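PDB 3U2R: regulatory protein MarR from Planctomyces limnophilus, which probably binds DNA as a transcription factor of the MarR family, through a winged helix-turn-helix domain. Local coordinates for residues 137-140 and 141-144; 117-120 and 121-125. All coordinates share one frame; numbering follows the deposited sequence.

Contact 1: residues 137-140 and 141-144; sequences DELH and ELIR
The amides of Glu141, Leu142, Ile143 and Arg144 each donate to the carbonyl four residues back, from Asp137 O through His140 O, so 137-144 is an unbroken run of alpha-helix. The straightest of the four is Ile143 N to Leu139 O, 2.8 Å with an N-H...O angle of 176°. That same carbonyl oxygen is also covered by the Ile143 side chain: CG1 lies beside the backbone N (chi1 -72°), which brings it back over the preceding turn to 3.4 Å from Leu139 O. On the next face round, Leu139 and Leu142 meet methyl to methyl, CD2 to CD2 at 4.3 Å.

The polar side carries a salt bridge between Glu141 and Arg144. Arg144 presents the NE side of its guanidinium and grips both carboxylate oxygens. NE reaches Glu141 OE1 at 3.2 Å, almost perfectly straight and in the guanidinium plane, although the oxygen is approached from above the carboxylate plane. NH2 meets Glu141 OE2 at 2.8 Å on its syn side. Both chains leave with CG anti to the backbone N and then bend, Glu141 at chi2 and Arg144 at chi3, which swings the two flat groups together; the paired bonds restrict rotation of each.

All of this lies near the C-terminal end of the long helix 110-148, consistent with the helical dimerisation region of MarR proteins. Other copies of the protein pack against several of these side chains: Glu141 meets Leu131 of the second subunit, Leu139 meets Leu139 of the third and fourth subunits, and His140 hydrogen-bonds His140 of the third subunit. Within the chain, Glu138 packs on Gln23 and Thr27 of helix 18-40, and Asp137 forms a salt bridge with Arg30 of that helix.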
# COMPACT_ATOMS: atom_id res chain seq x y z
N ASP A 137 -2.94 -5.63 4.66
CA ASP A 137 -4.25 -5.96 5.31
C ASP A 137 -5.30 -4.83 5.00
O ASP A 137 -6.43 -5.11 4.63
CB ASP A 137 -4.07 -6.08 6.83
CG ASP A 137 -3.23 -7.25 7.39
OD1 ASP A 137 -3.07 -8.27 6.67
OD2 ASP A 137 -2.75 -7.17 8.60
N GLU A 138 -4.87 -3.57 5.10
CA GLU A 138 -5.71 -2.43 4.85
C GLU A 138 -6.13 -2.34 3.38
O GLU A 138 -7.28 -1.99 3.07
CB GLU A 138 -4.95 -1.14 5.28
CG GLU A 138 -4.77 -1.12 6.79
CD GLU A 138 -3.56 -0.43 7.35
OE1 GLU A 138 -2.93 0.37 6.63
OE2 GLU A 138 -3.27 -0.67 8.54
N LEU A 139 -5.21 -2.64 2.49
CA LEU A 139 -5.53 -2.66 1.07
C LEU A 139 -6.52 -3.80 0.74
O LEU A 139 -7.43 -3.58 -0.07
CB LEU A 139 -4.25 -2.75 0.21
CG LEU A 139 -3.67 -1.36 -0.06
CD1 LEU A 139 -2.25 -1.44 -0.43
CD2 LEU A 139 -4.46 -0.72 -1.21
N HIS A 140 -6.43 -4.94 1.42
CA HIS A 140 -7.43 -6.03 1.20
C HIS A 140 -8.83 -5.55 1.57
O HIS A 140 -9.75 -5.75 0.82
CB HIS A 140 -7.11 -7.28 1.99
CG HIS A 140 -5.84 -7.89 1.56
ND1 HIS A 140 -4.97 -8.55 2.44
CD2 HIS A 140 -5.27 -7.85 0.34
CE1 HIS A 140 -3.94 -8.91 1.69
NE2 HIS A 140 -4.10 -8.48 0.42
N GLU A 141 -8.96 -4.85 2.67
CA GLU A 141 -10.25 -4.34 3.11
C GLU A 141 -10.72 -3.22 2.17
O GLU A 141 -11.89 -3.23 1.78
CB GLU A 141 -10.17 -3.89 4.59
CG GLU A 141 -11.51 -3.46 5.19
CD GLU A 141 -12.57 -4.54 5.31
OE1 GLU A 141 -12.27 -5.75 5.15
OE2 GLU A 141 -13.74 -4.14 5.49
N LEU A 142 -9.80 -2.35 1.69
CA LEU A 142 -10.16 -1.28 0.77
C LEU A 142 -10.67 -1.86 -0.56
O LEU A 142 -11.75 -1.47 -1.02
CB LEU A 142 -8.97 -0.37 0.58
CG LEU A 142 -9.03 0.75 -0.46
CD1 LEU A 142 -10.30 1.58 -0.38
CD2 LEU A 142 -7.90 1.66 -0.25
N ILE A 143 -9.95 -2.84 -1.13
CA ILE A 143 -10.40 -3.53 -2.35
C ILE A 143 -11.81 -4.12 -2.11
O ILE A 143 -12.70 -3.93 -2.92
CB ILE A 143 -9.38 -4.62 -2.80
CG1 ILE A 143 -8.14 -3.93 -3.36
CG2 ILE A 143 -10.00 -5.62 -3.87
CD1 ILE A 143 -6.92 -4.82 -3.42
N ARG A 144 -12.04 -4.76 -0.97
CA ARG A 144 -13.35 -5.36 -0.65
C ARG A 144 -14.44 -4.29 -0.61
O ARG A 144 -15.47 -4.45 -1.23
CB ARG A 144 -13.29 -6.11 0.69
CG ARG A 144 -14.50 -7.02 0.90
CD ARG A 144 -14.49 -7.69 2.25
NE ARG A 144 -14.76 -6.75 3.35
CZ ARG A 144 -15.95 -6.23 3.67
NH1 ARG A 144 -17.04 -6.56 2.97
NH2 ARG A 144 -16.06 -5.38 4.68

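Contact 2: residues 117-120 and 121-125; sequences KDLE and EPVRQ
Pro122 lays the CG-CD edge of its ring over the carbonyl oxygen of Asp118, with CD 3.3 Å from Asp118 O where a helical amide would otherwise have donated. Leu119 O lies 3.5 Å from Pro122 CD. A proline has no N-H to give, so the helix kinks here, and the amide of Glu121 just before it also lacks its bond to the preceding turn. A water bridges that second gap: it donates to Lys117 O and accepts from Glu121 N at 3.1 Å. Regular bonding resumes at once, with Val123 N to Leu119 O and Arg124 N to Glu120 O.

This is a proline kink in the long helix 110-148, which follows the beta strands of the winged helix-turn-helix domain characteristic of MarR proteins. Val123 lies on the buried side. Its CG2, beside the backbone N, leans back over the turn to 3.1 Å from Leu119 O, while the same methyl lies 4.2 Å from Leu119 CB. Both side chains pack on Tyr49 of helix 46-58; Leu119 also touches Phe42 and Leu44, and Val123 touches Phe39 of helix 18-40, where Ile38 meets Pro122.

Away from that core, Arg124 forms a salt bridge with Glu121: NH1 donates to Glu121 OE1 at 2.8 Å, with an N-H...O angle of 149°, and Arg124 NH2 lies 3.0 Å from that oxygen. The oxygen lies in the guanidinium plane, at its edge, and is met by NH1 on the anti side of the carboxylate, 30° out of the carboxylate plane. A bend at chi3 (73°) turns the Arg124 head toward Glu121 after a start that is extended through chi1 and chi2. The aliphatic root of Arg124 rests against the backbone, CB 3.5 Å from Glu120 O.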
# COMPACT_ATOMS: atom_id res chain seq x y z
N LYS A 117 22.58 -4.13 20.73
CA LYS A 117 23.26 -3.86 19.44
C LYS A 117 22.96 -5.00 18.45
O LYS A 117 22.71 -4.72 17.27
CB LYS A 117 24.78 -3.67 19.60
CG LYS A 117 25.15 -2.35 20.27
CD LYS A 117 26.65 -2.02 20.21
CE LYS A 117 27.10 -1.06 21.31
NZ LYS A 117 28.52 -0.61 21.16
N ASP A 118 22.92 -6.27 18.92
CA ASP A 118 22.57 -7.40 18.06
C ASP A 118 21.12 -7.40 17.62
O ASP A 118 20.78 -8.06 16.64
CB ASP A 118 22.82 -8.73 18.76
CG ASP A 118 24.27 -9.02 19.03
OD1 ASP A 118 25.14 -8.33 18.44
OD2 ASP A 118 24.55 -9.92 19.86
N LEU A 119 20.27 -6.73 18.36
CA LEU A 119 18.86 -6.66 18.04
C LEU A 119 18.49 -5.49 17.12
O LEU A 119 17.36 -5.46 16.71
CB LEU A 119 18.03 -6.54 19.32
CG LEU A 119 17.86 -7.84 20.07
CD1 LEU A 119 17.39 -7.59 21.49
CD2 LEU A 119 16.87 -8.74 19.39
N GLU A 120 19.38 -4.53 16.89
CA GLU A 120 19.04 -3.36 16.07
C GLU A 120 18.54 -3.73 14.69
O GLU A 120 17.48 -3.25 14.31
CB GLU A 120 20.26 -2.41 15.95
CG GLU A 120 20.41 -1.52 17.18
CD GLU A 120 21.69 -0.71 17.23
OE1 GLU A 120 22.29 -0.48 16.15
OE2 GLU A 120 22.10 -0.32 18.34
N GLU A 121 19.25 -4.60 13.99
CA GLU A 121 18.87 -5.03 12.62
C GLU A 121 17.60 -5.93 12.60
O GLU A 121 16.65 -5.60 11.91
CB GLU A 121 20.03 -5.74 11.95
CG GLU A 121 20.07 -5.59 10.44
CD GLU A 121 21.24 -4.68 10.09
OE1 GLU A 121 21.19 -3.49 10.49
OE2 GLU A 121 22.22 -5.17 9.49
N PRO A 122 17.53 -7.00 13.40
CA PRO A 122 16.29 -7.80 13.45
C PRO A 122 15.02 -6.99 13.79
O PRO A 122 13.97 -7.23 13.22
CB PRO A 122 16.57 -8.82 14.57
CG PRO A 122 18.02 -8.91 14.71
CD PRO A 122 18.60 -7.61 14.23
N VAL A 123 15.13 -6.02 14.70
CA VAL A 123 13.99 -5.19 15.12
C VAL A 123 13.61 -4.21 14.03
O VAL A 123 12.42 -4.07 13.74
CB VAL A 123 14.29 -4.49 16.48
CG1 VAL A 123 13.25 -3.44 16.85
CG2 VAL A 123 14.35 -5.55 17.56
N ARG A 124 14.60 -3.61 13.33
CA ARG A 124 14.27 -2.72 12.25
C ARG A 124 13.55 -3.53 11.15
O ARG A 124 12.54 -3.07 10.64
CB ARG A 124 15.54 -2.03 11.69
CG ARG A 124 15.25 -1.05 10.55
CD ARG A 124 16.52 -0.48 9.99
NE ARG A 124 17.20 -1.51 9.21
CZ ARG A 124 18.40 -2.04 9.44
NH1 ARG A 124 19.17 -1.60 10.44
NH2 ARG A 124 18.86 -3.01 8.66
N GLN A 125 14.02 -4.77 10.86
CA GLN A 125 13.34 -5.61 9.86
C GLN A 125 11.96 -5.99 10.33
O GLN A 125 11.05 -6.10 9.54
CB GLN A 125 14.11 -6.85 9.52
CG GLN A 125 15.38 -6.52 8.75
CD GLN A 125 16.37 -7.63 8.60
OE1 GLN A 125 17.55 -7.36 8.36
NE2 GLN A 125 15.95 -8.91 8.65
O HOH W 1 22.12 -5.35 14.71

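How the contacts relate
Contacts 1 and 2 are successive parts of one helix, 110-148, with 117-125 completed before 137-144 begins. Their centres are about 29 Å apart and their nearest atoms about 14 Å. The centre of contact 2 is about 13 Å from the centre of the chain, that of contact 1 about 28 Å. Contact 2 packs mostly within its own chain, reaching other subunits through Arg124 and Gln125; contact 1 lies among several subunits. Helix 18-40 meets contact 2 through Ile38 and Phe39, and contact 1 through Gln23, Thr27 and Arg30. Each includes a Glu-Arg pair: the guanidinium spans both carboxylate oxygens in contact 1 and faces one, Glu121 OE1, in contact 2.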